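Local coordinates for protein molinate hydrolase (Gulosibacter molinativorax, PDB 4WGX) that probably hydrolyses the thiocarbamate herbicide molinate as a metal-dependent member of the amidohydrolase superfamily, at residues A[134-139]-A[437-442]; A[66-71]-A[110-115]; A[251-256]-A[272-277]; A[296-301]-A[316-321]. All coordinates share one frame; numbering follows the deposited sequence.

Three of the four contacts gather near the pocket end of the amidohydrolase barrel, while interaction 1 lies away from it. Interactions 1 and 2 share the sheet through neighbouring strands 136-139 and 107-112: Phe138 O lies 2.8 Å from Asp112 N, a probable hydrogen bond, though the contact centres are 16 Å apart. Interaction 2 meets interaction 4 where Asn66 ND2 comes 2.9 Å from Gln298 OE1. Interactions 3 and 4, centres 12 Å apart, are joined by probable bonds from Ala272 N to Glu296 O and from Gln277 NE2 to Asp317 O. Interaction 3 contains His251, which binds zinc in a structure of this protein though not here, and the side chains of Met274 and Phe318 each lie about 4 Å from that of His271.

Interaction 1 of 4, residues A[134-139]-A[437-442]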
loop_
_atom_site.group_PDB
_atom_site.type_symbol
_atom_site.label_atom_id
_atom_site.label_comp_id
_atom_site.label_asym_id
_atom_site.label_seq_id
_atom_site.Cartn_x
_atom_site.Cartn_y
_atom_site.Cartn_z
ATOM N N GLY A 134 -35.932 -22.432 0.803
ATOM C CA GLY A 134 -35.038 -21.850 1.781
ATOM C C GLY A 134 -35.727 -21.342 3.025
ATOM O O GLY A 134 -36.953 -21.300 3.105
ATOM N N ALA A 135 -34.918 -20.963 4.007
ATOM C CA ALA A 135 -35.428 -20.328 5.200
ATOM C C ALA A 135 -36.177 -19.061 4.839
ATOM O O ALA A 135 -35.880 -18.385 3.864
ATOM C CB ALA A 135 -34.315 -20.030 6.168
ATOM N N ARG A 136 -37.182 -18.779 5.644
ATOM C CA ARG A 136 -37.948 -17.554 5.574
ATOM C C ARG A 136 -37.025 -16.364 5.817
ATOM O O ARG A 136 -36.268 -16.377 6.782
ATOM C CB ARG A 136 -39.059 -17.634 6.625
ATOM C CG ARG A 136 -40.129 -16.578 6.581
ATOM C CD ARG A 136 -41.156 -16.824 7.696
ATOM N NE ARG A 136 -41.903 -18.065 7.513
ATOM C CZ ARG A 136 -41.725 -19.186 8.208
ATOM N NH1 ARG A 136 -40.817 -19.268 9.160
ATOM N NH2 ARG A 136 -42.478 -20.245 7.946
ATOM N N ILE A 137 -37.074 -15.354 4.950
ATOM C CA ILE A 137 -36.192 -14.192 5.076
ATOM C C ILE A 137 -36.910 -12.932 5.498
ATOM O O ILE A 137 -37.898 -12.556 4.878
ATOM C CB ILE A 137 -35.475 -13.852 3.743
ATOM C CG1 ILE A 137 -34.626 -15.027 3.264
ATOM C CG2 ILE A 137 -34.614 -12.594 3.906
ATOM C CD1 ILE A 137 -33.996 -14.808 1.916
ATOM N N PHE A 138 -36.393 -12.271 6.530
ATOM C CA PHE A 138 -36.732 -10.865 6.767
ATOM C C PHE A 138 -35.457 -10.028 6.730
ATOM O O PHE A 138 -34.436 -10.462 7.237
ATOM C CB PHE A 138 -37.451 -10.689 8.095
ATOM C CG PHE A 138 -38.707 -11.501 8.211
ATOM C CD1 PHE A 138 -39.860 -11.125 7.549
ATOM C CD2 PHE A 138 -38.732 -12.641 8.989
ATOM C CE1 PHE A 138 -41.013 -11.886 7.660
ATOM C CE2 PHE A 138 -39.870 -13.393 9.101
ATOM C CZ PHE A 138 -41.015 -13.012 8.441
ATOM N N PHE A 139 -35.512 -8.830 6.152
ATOM C CA PHE A 139 -34.291 -8.073 5.908
ATOM C C PHE A 139 -34.393 -6.575 6.178
ATOM O O PHE A 139 -35.485 -6.009 6.217
ATOM C CB PHE A 139 -33.841 -8.293 4.469
ATOM C CG PHE A 139 -34.829 -7.849 3.438
ATOM C CD1 PHE A 139 -34.984 -6.514 3.139
ATOM C CD2 PHE A 139 -35.588 -8.775 2.746
ATOM C CE1 PHE A 139 -35.883 -6.100 2.179
ATOM C CE2 PHE A 139 -36.492 -8.371 1.780
ATOM C CZ PHE A 139 -36.635 -7.030 1.497
ATOM N N VAL A 437 -38.859 -29.243 9.663
ATOM C CA VAL A 437 -40.152 -28.913 9.097
ATOM C C VAL A 437 -40.361 -27.421 9.055
ATOM O O VAL A 437 -40.142 -26.736 10.046
ATOM C CB VAL A 437 -41.304 -29.541 9.914
ATOM C CG1 VAL A 437 -42.643 -29.219 9.284
ATOM C CG2 VAL A 437 -41.127 -31.035 10.024
ATOM N N LYS A 438 -40.828 -26.947 7.905
ATOM C CA LYS A 438 -41.188 -25.554 7.695
ATOM C C LYS A 438 -42.631 -25.436 7.187
ATOM O O LYS A 438 -42.963 -25.928 6.112
ATOM C CB LYS A 438 -40.223 -24.895 6.703
ATOM C CG LYS A 438 -40.638 -23.496 6.316
ATOM C CD LYS A 438 -39.661 -22.822 5.377
ATOM C CE LYS A 438 -40.015 -21.353 5.255
ATOM N NZ LYS A 438 -39.879 -20.791 3.892
ATOM N N GLU A 439 -43.469 -24.765 7.970
ATOM C CA GLU A 439 -44.882 -24.571 7.658
ATOM C C GLU A 439 -45.568 -25.901 7.336
ATOM O O GLU A 439 -46.358 -26.012 6.406
ATOM C CB GLU A 439 -45.037 -23.566 6.515
ATOM C CG GLU A 439 -45.247 -22.147 7.016
ATOM C CD GLU A 439 -45.344 -21.127 5.906
ATOM O OE1 GLU A 439 -46.446 -20.961 5.362
ATOM O OE2 GLU A 439 -44.331 -20.474 5.593
ATOM N N GLY A 440 -45.239 -26.912 8.132
ATOM C CA GLY A 440 -45.871 -28.211 8.048
ATOM C C GLY A 440 -45.351 -29.112 6.946
ATOM O O GLY A 440 -45.792 -30.251 6.812
ATOM N N ARG A 441 -44.413 -28.599 6.158
ATOM C CA ARG A 441 -43.792 -29.353 5.074
ATOM C C ARG A 441 -42.439 -29.884 5.524
ATOM O O ARG A 441 -41.580 -29.107 5.935
ATOM C CB ARG A 441 -43.627 -28.468 3.839
ATOM C CG ARG A 441 -42.769 -29.077 2.743
ATOM C CD ARG A 441 -42.803 -28.244 1.476
ATOM N NE ARG A 441 -42.276 -26.891 1.658
ATOM C CZ ARG A 441 -40.997 -26.544 1.504
ATOM N NH1 ARG A 441 -40.079 -27.447 1.177
ATOM N NH2 ARG A 441 -40.626 -25.284 1.686
ATOM N N GLU A 442 -42.234 -31.194 5.463
ATOM C CA GLU A 442 -40.948 -31.741 5.869
ATOM C C GLU A 442 -39.942 -31.493 4.759
ATOM O O GLU A 442 -40.270 -31.591 3.576
ATOM C CB GLU A 442 -41.035 -33.227 6.204
ATOM C CG GLU A 442 -39.695 -33.809 6.594
ATOM C CD GLU A 442 -39.792 -35.174 7.238
ATOM O OE1 GLU A 442 -40.849 -35.832 7.115
ATOM O OE2 GLU A 442 -38.795 -35.589 7.868
#
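Arg136 and Glu439 make the charged part of this contact. NH2 of Arg136 lies 3.0 Å from OE2 of Glu439 in a salt bridge whose N-H points almost straight at the oxygen (166°). The carboxylate is met on its anti side and somewhat out of its plane, and OE2 lies close to the guanidinium plane; the two flat groups are turned 34° against each other. The arginine chain, extended through chi1 and chi2, bends only at chi3 (-65°), which brings its guanidinium across the end of Glu439. Its charge has a second partner: NH1 is bridged to Asp415 and also bonds Thr109, so the group is gripped at both terminal nitrogens.

The contact joins barrel strand 136-139 to a beta hairpin made by strands 433-438 and 441-442, closed by a type I' turn from Lys438 to Arg441. Positive phi at both central positions suits that turn, and Gly440 adopts it easily.

The ammonium group of Lys438 is met by a backbone carbonyl: NZ reaches Gly134 O at 3.1 Å, nearly in line with the C=O bond. Gly134 has a positive phi, and at its backbone angles a beta carbon would press on the preceding carbonyl oxygen, a good reason for glycine here.

The lysine stem adds packing. CE of Lys438 lies over one face of the Arg136 guanidinium, 3.8 Å from NH2 and displaced toward its rim, while CG of Glu439 sits at the guanidinium edge. The two like charges, NH2 of Arg136 and NZ of Lys438, stay 4.8 Å apart, a proximity that Glu439 and Asp415 probably make tolerable.

Interaction 2 of 4, residues A[66-71]-A[110-115]; sequences NVHLLD and VFDTWN
Val67 and Asp112 pair in parallel as neighbouring barrel strands, and around them the contact is tight. Val67 N bonds Phe111 O at 3.0 Å, while Val67 O receives a weak bond from Thr113 N. Beyond the strands Asp112 takes over: with CG anti to the backbone N (chi1 -179°), its OD2 accepts Leu69 N at 3.0 Å and Asn115 ND2 at 2.8 Å from opposite faces of the carboxylate. An aspartate suits this place because one oxygen holds the Leu69 N-H across the contact and the Asn115 amide of its own loop. His68 turns its ring so that ND1 donates to a lone pair of Trp114 O at 3.0 Å, almost in the ring plane. Thr113 OG1 approaches Asn66 OD1 very closely, at a length that is doubtful.

The looser side is apolar or watery. Leu69 CD1 stands 4.3 Å from Val110 CG2, and a water donates to both Leu70 O and Trp114 O, bridging the two backbones.

Asn66 and His68 probably occupy the place of the His-x-His motif of many amidohydrolases. NE2 of His68 is hydrogen-bonded to Asp342, which Asn66 ND2 also bonds; Trp114 O and Asp342 thus hold the ring from its two nitrogens.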
loop_
_atom_site.group_PDB
_atom_site.type_symbol
_atom_site.label_atom_id
_atom_site.label_comp_id
_atom_site.label_asym_id
_atom_site.label_seq_id
_atom_site.Cartn_x
_atom_site.Cartn_y
_atom_site.Cartn_z
ATOM N N ASN A 66 -29.267 -12.536 12.940
ATOM C CA ASN A 66 -28.345 -11.730 12.142
ATOM C C ASN A 66 -27.461 -12.550 11.197
ATOM O O ASN A 66 -26.486 -13.162 11.620
ATOM C CB ASN A 66 -27.455 -10.898 13.063
ATOM C CG ASN A 66 -26.514 -9.997 12.310
ATOM O OD1 ASN A 66 -26.787 -9.604 11.186
ATOM N ND2 ASN A 66 -25.401 -9.652 12.936
ATOM N N VAL A 67 -27.806 -12.538 9.920
ATOM C CA VAL A 67 -26.994 -13.157 8.891
ATOM C C VAL A 67 -26.830 -12.199 7.734
ATOM O O VAL A 67 -27.493 -11.171 7.664
ATOM C CB VAL A 67 -27.608 -14.473 8.357
ATOM C CG1 VAL A 67 -27.737 -15.484 9.454
ATOM C CG2 VAL A 67 -28.950 -14.218 7.725
ATOM N N HIS A 68 -25.936 -12.560 6.826
ATOM C CA HIS A 68 -25.752 -11.839 5.584
ATOM C C HIS A 68 -25.730 -12.863 4.469
ATOM O O HIS A 68 -24.811 -13.672 4.368
ATOM C CB HIS A 68 -24.473 -11.009 5.642
ATOM C CG HIS A 68 -24.423 -10.113 6.838
ATOM N ND1 HIS A 68 -25.209 -8.984 6.935
ATOM C CD2 HIS A 68 -23.754 -10.207 7.995
ATOM C CE1 HIS A 68 -24.999 -8.411 8.105
ATOM N NE2 HIS A 68 -24.112 -9.139 8.774
ATOM N N LEU A 69 -26.771 -12.844 3.648
ATOM C CA LEU A 69 -26.967 -13.886 2.655
ATOM C C LEU A 69 -26.177 -13.584 1.373
ATOM O O LEU A 69 -25.986 -14.460 0.548
ATOM C CB LEU A 69 -28.459 -14.061 2.385
ATOM C CG LEU A 69 -29.284 -14.463 3.617
ATOM C CD1 LEU A 69 -30.762 -14.441 3.290
ATOM C CD2 LEU A 69 -28.891 -15.824 4.165
ATOM N N LEU A 70 -25.721 -12.346 1.214
ATOM C CA LEU A 70 -24.498 -12.081 0.440
ATOM C C LEU A 70 -23.390 -11.926 1.475
ATOM O O LEU A 70 -23.495 -11.079 2.355
ATOM C CB LEU A 70 -24.604 -10.836 -0.435
ATOM C CG LEU A 70 -25.537 -10.879 -1.637
ATOM C CD1 LEU A 70 -25.445 -9.594 -2.434
ATOM C CD2 LEU A 70 -25.227 -12.063 -2.533
ATOM N N ASP A 71 -22.348 -12.744 1.397
ATOM C CA ASP A 71 -21.453 -12.912 2.546
ATOM C C ASP A 71 -20.661 -11.636 2.835
ATOM O O ASP A 71 -19.709 -11.299 2.149
ATOM C CB ASP A 71 -20.514 -14.099 2.335
ATOM C CG ASP A 71 -19.661 -14.399 3.563
ATOM O OD1 ASP A 71 -19.805 -13.727 4.596
ATOM O OD2 ASP A 71 -18.841 -15.324 3.509
ATOM N N VAL A 110 -34.579 -16.529 9.013
ATOM C CA VAL A 110 -33.367 -15.730 9.120
ATOM C C VAL A 110 -33.695 -14.248 8.986
ATOM O O VAL A 110 -34.595 -13.839 8.234
ATOM C CB VAL A 110 -32.300 -16.122 8.062
ATOM C CG1 VAL A 110 -31.773 -17.511 8.328
ATOM C CG2 VAL A 110 -32.845 -16.003 6.669
ATOM N N PHE A 111 -32.964 -13.466 9.765
ATOM C CA PHE A 111 -33.051 -12.021 9.742
ATOM C C PHE A 111 -31.731 -11.492 9.186
ATOM O O PHE A 111 -30.671 -11.681 9.773
ATOM C CB PHE A 111 -33.361 -11.481 11.142
ATOM C CG PHE A 111 -34.731 -11.854 11.641
ATOM C CD1 PHE A 111 -35.831 -11.085 11.326
ATOM C CD2 PHE A 111 -34.920 -12.980 12.408
ATOM C CE1 PHE A 111 -37.076 -11.427 11.775
ATOM C CE2 PHE A 111 -36.177 -13.324 12.853
ATOM C CZ PHE A 111 -37.247 -12.551 12.537
ATOM N N ASP A 112 -31.809 -10.854 8.029
ATOM C CA ASP A 112 -30.639 -10.393 7.312
ATOM C C ASP A 112 -30.494 -8.905 7.542
ATOM O O ASP A 112 -31.318 -8.132 7.080
ATOM C CB ASP A 112 -30.761 -10.729 5.815
ATOM C CG ASP A 112 -29.544 -10.279 4.993
ATOM O OD1 ASP A 112 -29.037 -9.169 5.211
ATOM O OD2 ASP A 112 -29.105 -11.040 4.112
ATOM N N THR A 113 -29.433 -8.501 8.237
ATOM C CA THR A 113 -29.311 -7.114 8.684
ATOM C C THR A 113 -28.393 -6.270 7.813
ATOM O O THR A 113 -28.177 -5.108 8.102
ATOM C CB THR A 113 -28.806 -7.029 10.131
ATOM O OG1 THR A 113 -27.438 -7.431 10.200
ATOM C CG2 THR A 113 -29.633 -7.913 11.026
ATOM N N TRP A 114 -27.857 -6.849 6.752
ATOM C CA TRP A 114 -27.138 -6.068 5.751
ATOM C C TRP A 114 -27.013 -6.859 4.471
ATOM O O TRP A 114 -26.482 -7.957 4.464
ATOM C CB TRP A 114 -25.742 -5.654 6.228
ATOM C CG TRP A 114 -25.023 -4.857 5.204
ATOM C CD1 TRP A 114 -25.228 -3.554 4.903
ATOM C CD2 TRP A 114 -23.999 -5.314 4.318
ATOM N NE1 TRP A 114 -24.392 -3.161 3.893
ATOM C CE2 TRP A 114 -23.629 -4.229 3.512
ATOM C CE3 TRP A 114 -23.361 -6.541 4.127
ATOM C CZ2 TRP A 114 -22.648 -4.323 2.536
ATOM C CZ3 TRP A 114 -22.386 -6.636 3.155
ATOM C CH2 TRP A 114 -22.031 -5.532 2.380
ATOM N N ASN A 115 -27.464 -6.267 3.378
ATOM C CA ASN A 115 -27.512 -6.948 2.096
ATOM C C ASN A 115 -27.841 -5.940 1.013
ATOM O O ASN A 115 -28.066 -4.778 1.304
ATOM C CB ASN A 115 -28.550 -8.074 2.129
ATOM C CG ASN A 115 -28.287 -9.150 1.097
ATOM O OD1 ASN A 115 -27.830 -8.880 -0.011
ATOM N ND2 ASN A 115 -28.574 -10.384 1.464
HETATM O O HOH W 1 -25.601 -9.817 2.575
#

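Interaction 3 of 4, residues A[251-256]-A[272-277]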
loop_
_atom_site.group_PDB
_atom_site.type_symbol
_atom_site.label_atom_id
_atom_site.label_comp_id
_atom_site.label_asym_id
_atom_site.label_seq_id
_atom_site.Cartn_x
_atom_site.Cartn_y
_atom_site.Cartn_z
ATOM N N HIS A 251 -26.326 -0.560 14.985
ATOM C CA HIS A 251 -24.942 -1.007 14.954
ATOM C C HIS A 251 -24.141 -0.091 15.874
ATOM O O HIS A 251 -24.107 1.106 15.668
ATOM C CB HIS A 251 -24.408 -0.977 13.522
ATOM C CG HIS A 251 -22.917 -0.999 13.415
ATOM N ND1 HIS A 251 -22.190 -2.169 13.341
ATOM C CD2 HIS A 251 -22.013 0.006 13.339
ATOM C CE1 HIS A 251 -20.909 -1.882 13.229
ATOM N NE2 HIS A 251 -20.773 -0.571 13.226
ATOM N N THR A 252 -23.518 -0.666 16.896
ATOM C CA THR A 252 -22.697 0.080 17.836
ATOM C C THR A 252 -21.378 -0.625 18.088
ATOM O O THR A 252 -21.307 -1.842 18.041
ATOM C CB THR A 252 -23.412 0.298 19.200
ATOM O OG1 THR A 252 -23.719 -0.958 19.811
ATOM C CG2 THR A 252 -24.671 1.090 19.024
ATOM N N THR A 253 -20.348 0.159 18.387
ATOM C CA THR A 253 -18.992 -0.348 18.591
ATOM C C THR A 253 -18.284 0.408 19.708
ATOM O O THR A 253 -17.070 0.363 19.807
ATOM C CB THR A 253 -18.138 -0.239 17.309
ATOM O OG1 THR A 253 -18.066 1.127 16.892
ATOM C CG2 THR A 253 -18.725 -1.078 16.187
ATOM N N SER A 254 -19.049 1.117 20.534
ATOM C CA SER A 254 -18.508 1.830 21.690
ATOM C C SER A 254 -19.511 1.809 22.835
ATOM O O SER A 254 -20.694 1.565 22.626
ATOM C CB SER A 254 -18.150 3.275 21.339
ATOM O OG SER A 254 -19.297 4.042 21.059
ATOM N N LEU A 255 -19.031 2.060 24.047
ATOM C CA LEU A 255 -19.901 2.161 25.208
ATOM C C LEU A 255 -20.955 3.247 25.027
ATOM O O LEU A 255 -22.129 3.078 25.391
ATOM C CB LEU A 255 -19.079 2.447 26.457
ATOM C CG LEU A 255 -18.114 1.352 26.897
ATOM C CD1 LEU A 255 -17.271 1.834 28.072
ATOM C CD2 LEU A 255 -18.857 0.106 27.265
ATOM N N GLU A 256 -20.533 4.364 24.455
ATOM C CA GLU A 256 -21.416 5.499 24.290
ATOM C C GLU A 256 -22.418 5.264 23.165
ATOM O O GLU A 256 -23.548 5.743 23.231
ATOM C CB GLU A 256 -20.603 6.770 24.040
ATOM C CG GLU A 256 -20.062 7.410 25.313
ATOM C CD GLU A 256 -21.152 7.679 26.346
ATOM O OE1 GLU A 256 -21.922 8.639 26.167
ATOM O OE2 GLU A 256 -21.233 6.922 27.330
ATOM N N ALA A 272 -23.899 -5.794 20.716
ATOM C CA ALA A 272 -23.960 -4.862 21.836
ATOM C C ALA A 272 -22.738 -4.897 22.755
ATOM O O ALA A 272 -22.439 -3.910 23.409
ATOM C CB ALA A 272 -25.224 -5.152 22.650
ATOM N N THR A 273 -22.067 -6.042 22.828
ATOM C CA THR A 273 -20.898 -6.218 23.693
ATOM C C THR A 273 -19.572 -5.890 22.985
ATOM O O THR A 273 -18.492 -6.095 23.530
ATOM C CB THR A 273 -20.837 -7.651 24.231
ATOM O OG1 THR A 273 -20.918 -8.573 23.145
ATOM C CG2 THR A 273 -21.976 -7.898 25.190
ATOM N N MET A 274 -19.670 -5.397 21.759
ATOM C CA MET A 274 -18.523 -4.868 21.036
ATOM C C MET A 274 -18.380 -3.395 21.402
ATOM O O MET A 274 -19.079 -2.552 20.852
ATOM C CB MET A 274 -18.717 -5.041 19.526
ATOM C CG MET A 274 -17.583 -5.691 18.784
ATOM S SD MET A 274 -17.044 -4.591 17.476
ATOM C CE MET A 274 -16.140 -3.414 18.486
ATOM N N THR A 275 -17.481 -3.083 22.330
ATOM C CA THR A 275 -17.446 -1.748 22.926
ATOM C C THR A 275 -16.046 -1.147 23.027
ATOM O O THR A 275 -15.674 -0.608 24.056
ATOM C CB THR A 275 -18.068 -1.784 24.321
ATOM O OG1 THR A 275 -17.385 -2.753 25.116
ATOM C CG2 THR A 275 -19.534 -2.169 24.236
ATOM N N GLY A 276 -15.287 -1.230 21.945
ATOM C CA GLY A 276 -13.980 -0.602 21.866
ATOM C C GLY A 276 -12.972 -1.113 22.870
ATOM O O GLY A 276 -12.044 -0.414 23.240
ATOM N N GLN A 277 -13.174 -2.352 23.290
ATOM C CA GLN A 277 -12.376 -3.006 24.313
ATOM C C GLN A 277 -12.377 -2.236 25.630
ATOM O O GLN A 277 -11.428 -2.296 26.393
ATOM C CB GLN A 277 -10.946 -3.225 23.815
ATOM C CG GLN A 277 -10.815 -4.390 22.842
ATOM C CD GLN A 277 -11.067 -5.738 23.489
ATOM O OE1 GLN A 277 -10.729 -5.958 24.641
ATOM N NE2 GLN A 277 -11.659 -6.645 22.740
HETATM O O HOH W 2 -21.753 -1.866 21.470
HETATM O O HOH W 3 -16.039 2.069 24.022
#
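Two loops at the pocket end of the barrel, following strands 248-251 and 268-270, meet where Thr253 and Leu255 lie against Met274 and Thr275. The strands deliver His251 and His271, both of which bind zinc in a structure of this protein, although no zinc is bound to this chain here.

The apolar touches are few. Met274, bent at chi2 and chi3, runs alongside Thr253 and points the same way, its CE 3.9 Å from Thr253 CB; a flexible thioether chain can follow such a curved path. Leu255 reaches across with CD2, coming 3.6 Å from CB of Thr275. The hydroxyls look after themselves: Thr253 OG1 pairs with Thr213, and Thr275 OG1 bonds Ala278 O.

The backbones approach closely as well, Ser254 CA lying 3.9 Å from Thr275 CA. Thr253 CA makes a C-H...O contact of 3.2 Å with Met274 O. Gly276, with its positive phi of 62°, turns the second loop beside Thr253 O. Ser254 is the N-cap of helix 255-263 and bonds Gly257 N, while Glu256 is salt-bridged to Arg232 of a second subunit.

Water mediates the polar links. One molecule accepts from Thr252 OG1 at 2.7 Å and donates to Ala272 O and Met274 O. Another accepts from Leu255 N at 3.0 Å and donates to Thr275 O at 2.7 Å, serving an N-H in the first turn of the helix. The loops are thus joined through two bridging waters and van der Waals contact, with direct hydrogen bonding between them absent.

Interaction 4 of 4, residues A[296-301]-A[316-321]; sequences EVQPTT and ADFSGR
Phe318 and Ser319 carry the touch of the short helical turn 316-319 on segment 296-301. Just before them, Asp317 looks to its own segment, its OD1 held side-on by NE and NH2 of Arg321, and its other oxygen bridges Arg223.

Phe318 comes next. Its chi1 of -169° carries the ring away from the backbone nitrogen and over to Gln298, whose NE2 lies 3.5 Å from CZ of Phe318. The amide and ring planes are only 14° apart, so the two flat groups run nearly parallel although the amide nitrogen comes in at a slant. That nitrogen has its main partner in Asp342, and the ring side chain approaches that of His271 to about 4 Å.

Ser319 makes the direct bond: OG donates to Gln298 O at 2.7 Å, in the carbonyl plane. Serine suits the place: its short side chain lets OG reach the carbonyl while CB lies 3.5 Å from Thr300 OG1. Thr300 OG1 bonds Gln305 and accepts from a water at 2.8 Å, which reaches Ser319 O weakly.

Glycine suits position 320, where a beta carbon would clash with Ala316 O, and its N bonds that oxygen weakly. Arg321 then stands at the N-cap of helix 322-333, with NH1 bridged to Asp309.

Such a beta-to-alpha loop, leaving strand 295-297 and folding back over the pocket end, is characteristic of the TIM barrel of the amidohydrolase superfamily.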
loop_
_atom_site.group_PDB
_atom_site.type_symbol
_atom_site.label_atom_id
_atom_site.label_comp_id
_atom_site.label_asym_id
_atom_site.label_seq_id
_atom_site.Cartn_x
_atom_site.Cartn_y
_atom_site.Cartn_z
ATOM N N GLU A 296 -28.196 -8.408 20.885
ATOM C CA GLU A 296 -27.551 -9.477 20.153
ATOM C C GLU A 296 -26.066 -9.392 20.491
ATOM O O GLU A 296 -25.513 -8.306 20.619
ATOM C CB GLU A 296 -27.820 -9.360 18.652
ATOM C CG GLU A 296 -27.231 -10.481 17.814
ATOM C CD GLU A 296 -25.881 -10.120 17.194
ATOM O OE1 GLU A 296 -25.185 -9.217 17.701
ATOM O OE2 GLU A 296 -25.520 -10.736 16.183
ATOM N N VAL A 297 -25.441 -10.539 20.692
ATOM C CA VAL A 297 -24.015 -10.586 20.947
ATOM C C VAL A 297 -23.418 -11.648 20.049
ATOM O O VAL A 297 -24.107 -12.578 19.663
ATOM C CB VAL A 297 -23.705 -10.887 22.415
ATOM C CG1 VAL A 297 -24.402 -9.890 23.319
ATOM C CG2 VAL A 297 -24.131 -12.292 22.770
ATOM N N GLN A 298 -22.144 -11.495 19.711
ATOM C CA GLN A 298 -21.474 -12.390 18.780
ATOM C C GLN A 298 -20.179 -12.888 19.393
ATOM O O GLN A 298 -19.144 -12.266 19.234
ATOM C CB GLN A 298 -21.217 -11.673 17.452
ATOM C CG GLN A 298 -22.515 -11.285 16.764
ATOM C CD GLN A 298 -22.356 -10.512 15.474
ATOM O OE1 GLN A 298 -23.339 -10.074 14.891
ATOM N NE2 GLN A 298 -21.133 -10.338 15.019
ATOM N N PRO A 299 -20.243 -14.008 20.123
ATOM C CA PRO A 299 -19.100 -14.539 20.865
ATOM C C PRO A 299 -18.244 -15.498 20.065
ATOM O O PRO A 299 -18.647 -15.938 18.998
ATOM C CB PRO A 299 -19.773 -15.282 22.011
ATOM C CG PRO A 299 -20.972 -15.860 21.358
ATOM C CD PRO A 299 -21.463 -14.783 20.416
ATOM N N THR A 300 -17.085 -15.836 20.605
ATOM C CA THR A 300 -16.255 -16.902 20.065
ATOM C C THR A 300 -16.159 -18.009 21.086
ATOM O O THR A 300 -16.246 -17.756 22.274
ATOM C CB THR A 300 -14.844 -16.415 19.721
ATOM O OG1 THR A 300 -14.353 -15.597 20.782
ATOM C CG2 THR A 300 -14.858 -15.624 18.440
ATOM N N THR A 301 -15.998 -19.238 20.620
ATOM C CA THR A 301 -15.696 -20.335 21.516
ATOM C C THR A 301 -14.302 -20.174 22.097
ATOM O O THR A 301 -13.466 -19.426 21.580
ATOM C CB THR A 301 -15.776 -21.694 20.819
ATOM O OG1 THR A 301 -14.835 -21.733 19.745
ATOM C CG2 THR A 301 -17.160 -21.946 20.289
ATOM N N ALA A 316 -9.199 -10.800 16.426
ATOM C CA ALA A 316 -9.103 -11.396 17.740
ATOM C C ALA A 316 -9.804 -10.533 18.790
ATOM O O ALA A 316 -10.330 -11.049 19.765
ATOM C CB ALA A 316 -7.651 -11.601 18.104
ATOM N N ASP A 317 -9.810 -9.222 18.583
ATOM C CA ASP A 317 -10.430 -8.307 19.526
ATOM C C ASP A 317 -11.934 -8.137 19.315
ATOM O O ASP A 317 -12.581 -7.433 20.072
ATOM C CB ASP A 317 -9.753 -6.932 19.452
ATOM C CG ASP A 317 -8.578 -6.802 20.408
ATOM O OD1 ASP A 317 -8.244 -7.796 21.078
ATOM O OD2 ASP A 317 -7.986 -5.706 20.493
ATOM N N PHE A 318 -12.489 -8.767 18.293
ATOM C CA PHE A 318 -13.912 -8.635 18.034
ATOM C C PHE A 318 -14.717 -9.250 19.173
ATOM O O PHE A 318 -15.679 -8.657 19.640
ATOM C CB PHE A 318 -14.278 -9.276 16.700
ATOM C CG PHE A 318 -15.669 -8.962 16.247
ATOM C CD1 PHE A 318 -16.756 -9.599 16.825
ATOM C CD2 PHE A 318 -15.894 -8.030 15.253
ATOM C CE1 PHE A 318 -18.038 -9.314 16.425
ATOM C CE2 PHE A 318 -17.183 -7.740 14.845
ATOM C CZ PHE A 318 -18.254 -8.384 15.433
ATOM N N SER A 319 -14.288 -10.416 19.636
ATOM C CA SER A 319 -14.996 -11.124 20.693
ATOM C C SER A 319 -14.095 -11.509 21.855
ATOM O O SER A 319 -14.564 -12.079 22.829
ATOM C CB SER A 319 -15.655 -12.384 20.126
ATOM O OG SER A 319 -16.478 -12.069 19.022
ATOM N N GLY A 320 -12.806 -11.204 21.755
ATOM C CA GLY A 320 -11.857 -11.572 22.788
ATOM C C GLY A 320 -11.672 -10.530 23.876
ATOM O O GLY A 320 -12.157 -9.413 23.770
ATOM N N ARG A 321 -10.978 -10.926 24.937
ATOM C CA ARG A 321 -10.610 -10.036 26.034
ATOM C C ARG A 321 -11.812 -9.319 26.680
ATOM O O ARG A 321 -12.658 -9.970 27.280
ATOM C CB ARG A 321 -9.551 -9.044 25.543
ATOM C CG ARG A 321 -8.162 -9.661 25.562
ATOM C CD ARG A 321 -7.193 -8.954 24.642
ATOM N NE ARG A 321 -7.519 -9.146 23.234
ATOM C CZ ARG A 321 -7.373 -10.297 22.584
ATOM N NH1 ARG A 321 -6.918 -11.371 23.214
ATOM N NH2 ARG A 321 -7.694 -10.375 21.306
HETATM O O HOH W 4 -14.039 -15.438 23.598
#